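PDB 2CU2: putative mannose-1-phosphate guanylyl transferase from Thermus thermophilus, which probably transfers a guanylyl group from GTP to mannose 1-phosphate, giving GDP-mannose and pyrophosphate. Local coordinates for residues Ala261-Phe266 with Val318-Ala323; Thr146-Ile151 with Trp253-Asn258; Pro30-Lys35 with Asp109-Asp114. All blocks are in the same frame, centred on the assembly; numbering follows the deposited sequence.

Contact 1: Ala261-Phe266 with Val318-Ala323; sequences ALERVF and VPKDWA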
loop_
_atom_site.group_PDB
_atom_site.type_symbol
_atom_site.label_atom_id
_atom_site.label_comp_id
_atom_site.label_asym_id
_atom_site.label_seq_id
_atom_site.Cartn_x
_atom_site.Cartn_y
_atom_site.Cartn_z
ATOM N N ALA A 261 -3.916 -0.169 17.750
ATOM C CA ALA A 261 -3.876 0.773 18.864
ATOM C C ALA A 261 -4.151 2.205 18.402
ATOM O O ALA A 261 -4.600 3.061 19.153
ATOM C CB ALA A 261 -2.490 0.693 19.503
ATOM N N LEU A 262 -3.818 2.463 17.126
ATOM C CA LEU A 262 -4.051 3.795 16.587
ATOM C C LEU A 262 -5.533 4.173 16.671
ATOM O O LEU A 262 -5.899 5.309 16.940
ATOM C CB LEU A 262 -3.588 3.805 15.129
ATOM C CG LEU A 262 -2.130 4.252 14.980
ATOM C CD1 LEU A 262 -1.142 3.242 15.570
ATOM C CD2 LEU A 262 -1.714 4.455 13.523
ATOM N N GLU A 263 -6.378 3.184 16.399
ATOM C CA GLU A 263 -7.807 3.425 16.437
ATOM C C GLU A 263 -8.239 3.697 17.879
ATOM O O GLU A 263 -8.974 4.647 18.148
ATOM C CB GLU A 263 -8.558 2.221 15.876
ATOM C CG GLU A 263 -10.060 2.318 16.005
ATOM C CD GLU A 263 -10.763 1.161 15.316
ATOM O OE1 GLU A 263 -10.620 1.019 14.084
ATOM O OE2 GLU A 263 -11.452 0.390 16.008
ATOM N N ARG A 264 -7.770 2.863 18.803
ATOM C CA ARG A 264 -8.110 3.018 20.212
ATOM C C ARG A 264 -7.659 4.384 20.708
ATOM O O ARG A 264 -8.404 5.093 21.393
ATOM C CB ARG A 264 -7.442 1.922 21.051
ATOM C CG ARG A 264 -7.816 0.497 20.638
ATOM C CD ARG A 264 -7.380 -0.516 21.684
ATOM N NE ARG A 264 -5.943 -0.450 21.957
ATOM C CZ ARG A 264 -5.086 -1.443 21.728
ATOM N NH1 ARG A 264 -5.512 -2.594 21.216
ATOM N NH2 ARG A 264 -3.798 -1.287 22.014
ATOM N N VAL A 265 -6.437 4.758 20.358
ATOM C CA VAL A 265 -5.915 6.040 20.793
ATOM C C VAL A 265 -6.769 7.202 20.281
ATOM O O VAL A 265 -7.014 8.152 21.017
ATOM C CB VAL A 265 -4.451 6.230 20.346
ATOM C CG1 VAL A 265 -4.004 7.665 20.633
ATOM C CG2 VAL A 265 -3.554 5.239 21.091
ATOM N N PHE A 266 -7.243 7.123 19.038
ATOM C CA PHE A 266 -8.023 8.253 18.543
ATOM C C PHE A 266 -9.305 8.455 19.374
ATOM O O PHE A 266 -9.785 9.562 19.585
ATOM C CB PHE A 266 -8.354 7.994 17.066
ATOM C CG PHE A 266 -7.372 8.691 16.150
ATOM C CD1 PHE A 266 -6.006 8.445 16.275
ATOM C CD2 PHE A 266 -7.827 9.581 15.182
ATOM C CE1 PHE A 266 -5.104 9.107 15.449
ATOM C CE2 PHE A 266 -6.913 10.237 14.358
ATOM C CZ PHE A 266 -5.554 10.001 14.491
ATOM N N VAL A 318 -3.667 -5.519 6.320
ATOM C CA VAL A 318 -4.145 -6.578 7.213
ATOM C C VAL A 318 -5.409 -6.135 7.953
ATOM O O VAL A 318 -5.527 -4.974 8.323
ATOM C CB VAL A 318 -3.052 -6.933 8.271
ATOM C CG1 VAL A 318 -2.680 -5.686 9.067
ATOM C CG2 VAL A 318 -3.557 -8.024 9.224
ATOM N N PRO A 319 -6.384 -7.047 8.153
ATOM C CA PRO A 319 -7.544 -6.651 8.942
ATOM C C PRO A 319 -7.131 -6.271 10.352
ATOM O O PRO A 319 -6.299 -6.909 10.985
ATOM C CB PRO A 319 -8.513 -7.825 9.004
ATOM C CG PRO A 319 -8.096 -8.834 7.948
ATOM C CD PRO A 319 -6.578 -8.406 7.673
ATOM N N LYS A 320 -7.724 -5.175 10.842
ATOM C CA LYS A 320 -7.227 -4.641 12.091
ATOM C C LYS A 320 -7.335 -5.630 13.252
ATOM O O LYS A 320 -6.616 -5.543 14.233
ATOM C CB LYS A 320 -7.927 -3.321 12.402
ATOM C CG LYS A 320 -9.429 -3.457 12.628
ATOM C CD LYS A 320 -10.101 -2.090 12.709
ATOM C CE LYS A 320 -11.541 -2.167 13.221
ATOM N NZ LYS A 320 -12.243 -0.931 12.868
ATOM N N ASP A 321 -8.281 -6.587 13.139
ATOM C CA ASP A 321 -8.389 -7.567 14.217
ATOM C C ASP A 321 -7.206 -8.539 14.263
ATOM O O ASP A 321 -6.952 -9.202 15.260
ATOM C CB ASP A 321 -9.729 -8.315 14.127
ATOM C CG ASP A 321 -9.883 -9.029 12.785
ATOM O OD1 ASP A 321 -8.858 -9.255 12.139
ATOM O OD2 ASP A 321 -11.000 -9.421 12.451
ATOM N N TRP A 322 -6.474 -8.625 13.130
ATOM C CA TRP A 322 -5.320 -9.520 13.094
ATOM C C TRP A 322 -3.999 -8.747 13.217
ATOM O O TRP A 322 -2.938 -9.224 12.835
ATOM C CB TRP A 322 -5.355 -10.292 11.772
ATOM C CG TRP A 322 -4.843 -11.668 11.953
ATOM C CD1 TRP A 322 -4.882 -12.438 13.136
ATOM C CD2 TRP A 322 -4.247 -12.503 10.930
ATOM N NE1 TRP A 322 -4.371 -13.688 12.954
ATOM C CE2 TRP A 322 -3.946 -13.748 11.533
ATOM C CE3 TRP A 322 -3.943 -12.303 9.581
ATOM C CZ2 TRP A 322 -3.357 -14.757 10.783
ATOM C CZ3 TRP A 322 -3.353 -13.313 8.831
ATOM C CH2 TRP A 322 -3.054 -14.545 9.441
ATOM N N ALA A 323 -4.065 -7.538 13.769
ATOM C CA ALA A 323 -2.896 -6.673 13.915
ATOM C C ALA A 323 -1.676 -7.331 14.575
ATOM O O ALA A 323 -0.539 -7.045 14.204
ATOM C CB ALA A 323 -3.284 -5.401 14.683
#
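Glu263, on helix 261-266, and Lys320, at the start of the 3-10 segment that follows strand 314-319, reach across a gap of 9.2 Å between their CA atoms and join in a salt bridge. Lys320 NZ donates to Glu263 OE1 at 2.8 Å, arriving on the syn side of that oxygen, where the second carboxylate oxygen lies. Glu263 OE2 stays at 3.5 Å from Lys320 NZ, so the ammonium favours one oxygen and does not straddle both. Each chain is stretched out to make the reach. In Glu263, CG stands anti to the backbone N (chi1 174°) and the chain runs straight on to CD, carrying the carboxylate well clear of the helix. In Lys320, CG is tucked between the backbone N and the carbonyl carbon (chi1 64°), beyond which the chain is extended as far as NZ. The two side chains cross at about a right angle, and the end of the lysine chain follows its charge to the carboxylate: Lys320 CD and CE both lie 3.4 Å from Glu263 OE1. Both charges have a second partner, since Glu263 OE2 forms a salt bridge with Arg260 and Lys320 NZ also donates to the backbone O of Gly288. The ammonium is thus shared between the helix and a loop of the C-terminal part, which would tend to fix the end of the lysine chain. Only 80 Å² is buried, so this is a slender surface bridge from the nucleotidyltransferase part to the beta-helix-like part. On one side, Leu262 and Phe266 of the helix pack on strand 274-276; on the other, Val318 pairs through its backbone with Val307 of strand 306-311 and packs on Leu301 of the second subunit.

Contact 2: Thr146-Ile151 with Trp253-Asn258; sequences TEYGYI and WDDVGN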
loop_
_atom_site.group_PDB
_atom_site.type_symbol
_atom_site.label_atom_id
_atom_site.label_comp_id
_atom_site.label_asym_id
_atom_site.label_seq_id
_atom_site.Cartn_x
_atom_site.Cartn_y
_atom_site.Cartn_z
ATOM N N THR A 146 -5.768 -8.832 26.628
ATOM C CA THR A 146 -5.028 -10.023 27.040
ATOM C C THR A 146 -3.507 -9.853 27.052
ATOM O O THR A 146 -2.796 -10.697 27.594
ATOM C CB THR A 146 -5.363 -11.214 26.126
ATOM O OG1 THR A 146 -4.887 -10.947 24.800
ATOM C CG2 THR A 146 -6.870 -11.433 26.077
ATOM N N GLU A 147 -3.007 -8.770 26.466
ATOM C CA GLU A 147 -1.566 -8.545 26.420
ATOM C C GLU A 147 -1.030 -7.681 27.550
ATOM O O GLU A 147 0.178 -7.485 27.673
ATOM C CB GLU A 147 -1.167 -7.925 25.078
ATOM C CG GLU A 147 -1.247 -8.892 23.916
ATOM C CD GLU A 147 -0.488 -10.181 24.187
ATOM O OE1 GLU A 147 0.709 -10.114 24.541
ATOM O OE2 GLU A 147 -1.088 -11.262 24.044
ATOM N N TYR A 148 -1.924 -7.158 28.380
ATOM C CA TYR A 148 -1.492 -6.319 29.490
ATOM C C TYR A 148 -1.420 -7.096 30.790
ATOM O O TYR A 148 -1.982 -8.190 30.925
ATOM C CB TYR A 148 -2.463 -5.159 29.713
ATOM C CG TYR A 148 -2.558 -4.154 28.597
ATOM C CD1 TYR A 148 -1.653 -4.163 27.538
ATOM C CD2 TYR A 148 -3.534 -3.156 28.626
ATOM C CE1 TYR A 148 -1.716 -3.199 26.529
ATOM C CE2 TYR A 148 -3.605 -2.188 27.626
ATOM C CZ TYR A 148 -2.692 -2.217 26.583
ATOM O OH TYR A 148 -2.754 -1.263 25.600
ATOM N N GLY A 149 -0.710 -6.516 31.744
ATOM C CA GLY A 149 -0.632 -7.096 33.064
ATOM C C GLY A 149 -1.690 -6.332 33.842
ATOM O O GLY A 149 -2.021 -5.196 33.484
ATOM N N TYR A 150 -2.234 -6.942 34.884
ATOM C CA TYR A 150 -3.249 -6.299 35.708
ATOM C C TYR A 150 -2.774 -6.245 37.153
ATOM O O TYR A 150 -1.833 -6.945 37.525
ATOM C CB TYR A 150 -4.573 -7.070 35.637
ATOM C CG TYR A 150 -5.274 -6.992 34.293
ATOM C CD1 TYR A 150 -4.695 -7.541 33.147
ATOM C CD2 TYR A 150 -6.521 -6.373 34.172
ATOM C CE1 TYR A 150 -5.337 -7.474 31.916
ATOM C CE2 TYR A 150 -7.175 -6.303 32.943
ATOM C CZ TYR A 150 -6.572 -6.852 31.824
ATOM O OH TYR A 150 -7.184 -6.756 30.607
ATOM N N ILE A 151 -3.431 -5.413 37.957
ATOM C CA ILE A 151 -3.095 -5.273 39.369
ATOM C C ILE A 151 -4.349 -5.386 40.238
ATOM O O ILE A 151 -5.382 -4.802 39.920
ATOM C CB ILE A 151 -2.455 -3.909 39.669
ATOM C CG1 ILE A 151 -1.225 -3.686 38.782
ATOM C CG2 ILE A 151 -2.065 -3.845 41.139
ATOM C CD1 ILE A 151 -0.612 -2.297 38.933
ATOM N N TRP A 253 -4.916 6.215 27.942
ATOM C CA TRP A 253 -3.631 5.527 27.935
ATOM C C TRP A 253 -3.665 4.235 27.109
ATOM O O TRP A 253 -4.576 3.423 27.193
ATOM C CB TRP A 253 -3.252 5.213 29.383
ATOM C CG TRP A 253 -2.039 4.368 29.425
ATOM C CD1 TRP A 253 -0.698 4.812 29.482
ATOM C CD2 TRP A 253 -1.995 2.921 29.472
ATOM N NE1 TRP A 253 0.187 3.785 29.567
ATOM C CE2 TRP A 253 -0.632 2.546 29.555
ATOM C CE3 TRP A 253 -2.977 1.933 29.447
ATOM C CZ2 TRP A 253 -0.285 1.206 29.617
ATOM C CZ3 TRP A 253 -2.630 0.593 29.510
ATOM C CH2 TRP A 253 -1.275 0.229 29.591
ATOM N N ASP A 254 -2.633 4.089 26.256
ATOM C CA ASP A 254 -2.491 2.870 25.462
ATOM C C ASP A 254 -1.009 2.524 25.285
ATOM O O ASP A 254 -0.156 3.388 25.162
ATOM C CB ASP A 254 -3.129 3.117 24.094
ATOM C CG ASP A 254 -3.646 1.802 23.525
ATOM O OD1 ASP A 254 -2.816 0.978 23.139
ATOM O OD2 ASP A 254 -4.861 1.624 23.457
ATOM N N ASP A 255 -0.705 1.216 25.319
ATOM C CA ASP A 255 0.693 0.837 25.158
ATOM C C ASP A 255 1.147 0.927 23.695
ATOM O O ASP A 255 2.327 0.846 23.374
ATOM C CB ASP A 255 0.904 -0.570 25.734
ATOM C CG ASP A 255 0.439 -1.641 24.755
ATOM O OD1 ASP A 255 1.003 -2.737 24.802
ATOM O OD2 ASP A 255 -0.493 -1.394 23.999
ATOM N N VAL A 256 0.152 1.097 22.799
ATOM C CA VAL A 256 0.445 1.170 21.366
ATOM C C VAL A 256 1.204 -0.057 20.855
ATOM O O VAL A 256 2.210 0.042 20.165
ATOM C CB VAL A 256 1.253 2.438 21.084
ATOM C CG1 VAL A 256 1.250 2.722 19.584
ATOM C CG2 VAL A 256 0.652 3.622 21.822
ATOM N N GLY A 257 0.705 -1.248 21.237
ATOM C CA GLY A 257 1.420 -2.484 20.915
ATOM C C GLY A 257 1.293 -2.861 19.440
ATOM O O GLY A 257 2.173 -3.471 18.843
ATOM N N ASN A 258 0.172 -2.539 18.802
ATOM C CA ASN A 258 -0.006 -2.860 17.387
ATOM C C ASN A 258 -0.790 -1.772 16.645
ATOM O O ASN A 258 -1.261 -0.804 17.226
ATOM C CB ASN A 258 -0.749 -4.194 17.292
ATOM C CG ASN A 258 -2.128 -4.043 17.880
ATOM O OD1 ASN A 258 -2.869 -3.116 17.566
ATOM N ND2 ASN A 258 -2.476 -4.996 18.762
#
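The phenol of Tyr148 meets Asp255 from an uncommon side: Tyr148 OH donates to Asp255 OD2 at 2.8 Å from above the carboxylate, 67° out of its plane. The acceptor belongs to the turn after strand 253-254, which holds an Asx turn, and the donor to the loop leading into strand 150-157, both within the GT-A-like nucleotidyltransferase part. Asp255 sits at the edge of the tyrosine ring, with the ring and carboxylate planes 76° apart, and its CG comes within 3.2 Å of Tyr148 CE1. Its own first torsion, with CG between the backbone N and the carbonyl carbon (chi1 80°), swings the carboxylate toward the phenol. Over one face of the same ring lies the edge of Trp253 in an offset edge-to-face pair, with Tyr148 CE2 and Trp253 CZ3 3.5 Å apart. Trp185 makes another edge-to-face pair with Tyr148, and the chain of Arg264 from helix 261-266 also touches it, so the tyrosine is buried. A phenylalanine here would probably leave Asp255 OD2 without its hydroxyl donor and the carboxylate freer to turn. Asp255 OD2 also takes a weak bond from the backbone N of Gly257. The neighbouring Asp254 has a different task: it forms a salt bridge with Arg264, and its OD1 closes the Asx turn by accepting from the backbone N of Val256 at 3.0 Å, through the anti lone pair.

Contact 3: Pro30-Lys35 with Asp109-Asp114; sequences PLFEGK and DHYVGD
Phe32 and Tyr111 carry the whole contact between the segments, as an edge-to-face aromatic pair. The edge of Tyr111 is turned toward the face of Phe32, with the ring centroids 5.2 Å apart and the planes at 59°. The closest approach, 3.8 Å, is between Phe32 CD2 and Tyr111 CD1, and Phe32 CE2 follows at 4.2 Å from the same tyrosine carbon. The side chains cross at about a right angle. Tyr111 on strand 111-112 has CG anti to the backbone N (chi1 168°), whereas Phe32 holds CG beside its backbone N and anti to the carbonyl carbon (chi1 -58°); these choices bring the two rings together from loop and strand. The close-packed side lies toward helix 261-266, where Val265 touches both rings and Leu262 and Phe266 add to the cover of Phe32. Leu37 of helix 37-45 packs on Phe32 as well, and Val256 on Tyr111. Toward solvent the arrangement is much looser. Beyond Phe32 the chain reverses through Glu33 and Gly34, both with positive phi, in a type I' turn closed by the backbone N of Lys35 on the O of Phe32 at 3.0 Å. A side chain at Gly34 would be jammed against the carbonyl O of Glu33. Across this exposed turn Lys35 NZ reaches Glu33 OE1 in a salt bridge whose hydrogen bond is weak and long, 3.3 Å. These charges stay within segment 30-35 and do not extend to 109-114. With 88 Å² buried and carbon meeting carbon, the two rings are joined by apolar and edge-to-face contact alone, and no charge or polar group of either segment takes part across it.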
loop_
_atom_site.group_PDB
_atom_site.type_symbol
_atom_site.label_atom_id
_atom_site.label_comp_id
_atom_site.label_asym_id
_atom_site.label_seq_id
_atom_site.Cartn_x
_atom_site.Cartn_y
_atom_site.Cartn_z
ATOM N N PRO A 30 7.500 8.250 14.292
ATOM C CA PRO A 30 6.622 9.409 14.184
ATOM C C PRO A 30 5.161 8.982 14.063
ATOM O O PRO A 30 4.690 8.567 13.013
ATOM C CB PRO A 30 7.034 10.192 12.941
ATOM C CG PRO A 30 7.756 9.223 12.015
ATOM C CD PRO A 30 8.232 8.088 13.040
ATOM N N LEU A 31 4.440 9.067 15.201
ATOM C CA LEU A 31 3.078 8.535 15.236
ATOM C C LEU A 31 2.015 9.629 15.410
ATOM O O LEU A 31 1.552 10.243 14.459
ATOM C CB LEU A 31 2.989 7.531 16.383
ATOM C CG LEU A 31 3.413 6.122 15.960
ATOM C CD1 LEU A 31 3.379 5.129 17.122
ATOM C CD2 LEU A 31 2.517 5.535 14.869
ATOM N N PHE A 32 1.595 9.829 16.678
ATOM C CA PHE A 32 0.510 10.767 16.969
ATOM C C PHE A 32 0.975 12.231 16.922
ATOM O O PHE A 32 1.976 12.612 17.514
ATOM C CB PHE A 32 -0.044 10.441 18.357
ATOM C CG PHE A 32 -0.516 9.017 18.394
ATOM C CD1 PHE A 32 -1.653 8.653 17.683
ATOM C CD2 PHE A 32 0.174 8.079 19.142
ATOM C CE1 PHE A 32 -2.097 7.339 17.723
ATOM C CE2 PHE A 32 -0.278 6.762 19.176
ATOM C CZ PHE A 32 -1.412 6.387 18.467
ATOM N N GLU A 33 0.263 13.078 16.152
ATOM C CA GLU A 33 0.679 14.472 16.028
ATOM C C GLU A 33 2.018 14.603 15.293
ATOM O O GLU A 33 2.622 15.666 15.235
ATOM C CB GLU A 33 0.788 15.078 17.431
ATOM C CG GLU A 33 -0.579 15.464 18.008
ATOM C CD GLU A 33 -0.394 16.171 19.334
ATOM O OE1 GLU A 33 0.563 16.920 19.472
ATOM O OE2 GLU A 33 -1.239 15.987 20.214
ATOM N N GLY A 34 2.479 13.501 14.709
ATOM C CA GLY A 34 3.751 13.510 13.978
ATOM C C GLY A 34 4.954 13.364 14.913
ATOM O O GLY A 34 6.111 13.432 14.511
ATOM N N LYS A 35 4.639 13.186 16.209
ATOM C CA LYS A 35 5.635 13.095 17.270
ATOM C C LYS A 35 6.100 11.652 17.482
ATOM O O LYS A 35 5.336 10.703 17.368
ATOM C CB LYS A 35 5.013 13.638 18.557
ATOM C CG LYS A 35 4.987 15.167 18.590
ATOM C CD LYS A 35 4.853 15.715 20.012
ATOM C CE LYS A 35 4.000 16.986 20.074
ATOM N NZ LYS A 35 3.301 17.049 21.356
ATOM N N ASP A 109 7.405 4.228 25.314
ATOM C CA ASP A 109 6.657 3.789 24.142
ATOM C C ASP A 109 5.157 3.654 24.419
ATOM O O ASP A 109 4.477 2.792 23.884
ATOM C CB ASP A 109 7.247 2.461 23.655
ATOM C CG ASP A 109 7.028 1.370 24.701
ATOM O OD1 ASP A 109 7.320 1.628 25.871
ATOM O OD2 ASP A 109 6.643 0.263 24.332
ATOM N N HIS A 110 4.655 4.530 25.315
ATOM C CA HIS A 110 3.226 4.522 25.617
ATOM C C HIS A 110 2.544 5.826 25.176
ATOM O O HIS A 110 3.174 6.865 25.023
ATOM C CB HIS A 110 3.058 4.337 27.128
ATOM C CG HIS A 110 3.376 2.913 27.502
ATOM N ND1 HIS A 110 3.168 2.403 28.741
ATOM C CD2 HIS A 110 3.927 1.910 26.695
ATOM C CE1 HIS A 110 3.585 1.123 28.682
ATOM N NE2 HIS A 110 4.043 0.802 27.470
ATOM N N TYR A 111 1.225 5.740 24.935
ATOM C CA TYR A 111 0.474 6.951 24.624
ATOM C C TYR A 111 -0.303 7.450 25.844
ATOM O O TYR A 111 -0.935 6.688 26.564
ATOM C CB TYR A 111 -0.494 6.640 23.484
ATOM C CG TYR A 111 -1.464 7.759 23.343
ATOM C CD1 TYR A 111 -1.104 8.904 22.641
ATOM C CD2 TYR A 111 -2.709 7.695 23.969
ATOM C CE1 TYR A 111 -1.982 9.973 22.552
ATOM C CE2 TYR A 111 -3.584 8.768 23.890
ATOM C CZ TYR A 111 -3.224 9.903 23.188
ATOM O OH TYR A 111 -4.095 10.971 23.095
ATOM N N VAL A 112 -0.233 8.756 26.069
ATOM C CA VAL A 112 -0.920 9.408 27.177
ATOM C C VAL A 112 -1.664 10.588 26.559
ATOM O O VAL A 112 -1.078 11.380 25.823
ATOM C CB VAL A 112 0.087 9.902 28.233
ATOM C CG1 VAL A 112 -0.626 10.754 29.284
ATOM C CG2 VAL A 112 0.765 8.691 28.892
ATOM N N GLY A 113 -2.956 10.696 26.836
ATOM C CA GLY A 113 -3.727 11.773 26.245
ATOM C C GLY A 113 -4.001 12.984 27.116
ATOM O O GLY A 113 -4.791 13.844 26.733
ATOM N N ASP A 114 -3.357 13.066 28.276
ATOM C CA ASP A 114 -3.559 14.204 29.181
ATOM C C ASP A 114 -2.288 14.371 30.006
ATOM O O ASP A 114 -2.150 13.776 31.073
ATOM C CB ASP A 114 -4.748 13.937 30.109
ATOM C CG ASP A 114 -5.209 15.184 30.848
ATOM O OD1 ASP A 114 -4.374 16.075 31.104
ATOM O OD2 ASP A 114 -6.410 15.266 31.188
#

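Overall arrangement
From the N terminus, contact 3 comes first, bringing the loop before helix 37-45 to strand 111-112 and closing a loop of 73 residues. Contact 2 then spans 101 residues, from the approach to strand 150-157 to the turn after strand 253-254. Contact 1 closes last, from helix 261-266 over the strands of the C-terminal sheet to residues 318-323. The three loops run in series, neither nested nor crossed, yet they meet in space. Strands 111-112 and 253-254 pair antiparallel, joining contacts 3 and 2, and helix 261-266 touches both. Contacts 2 and 3 both lie within the nucleotidyltransferase part; contact 1 links it to the C-terminal sheet.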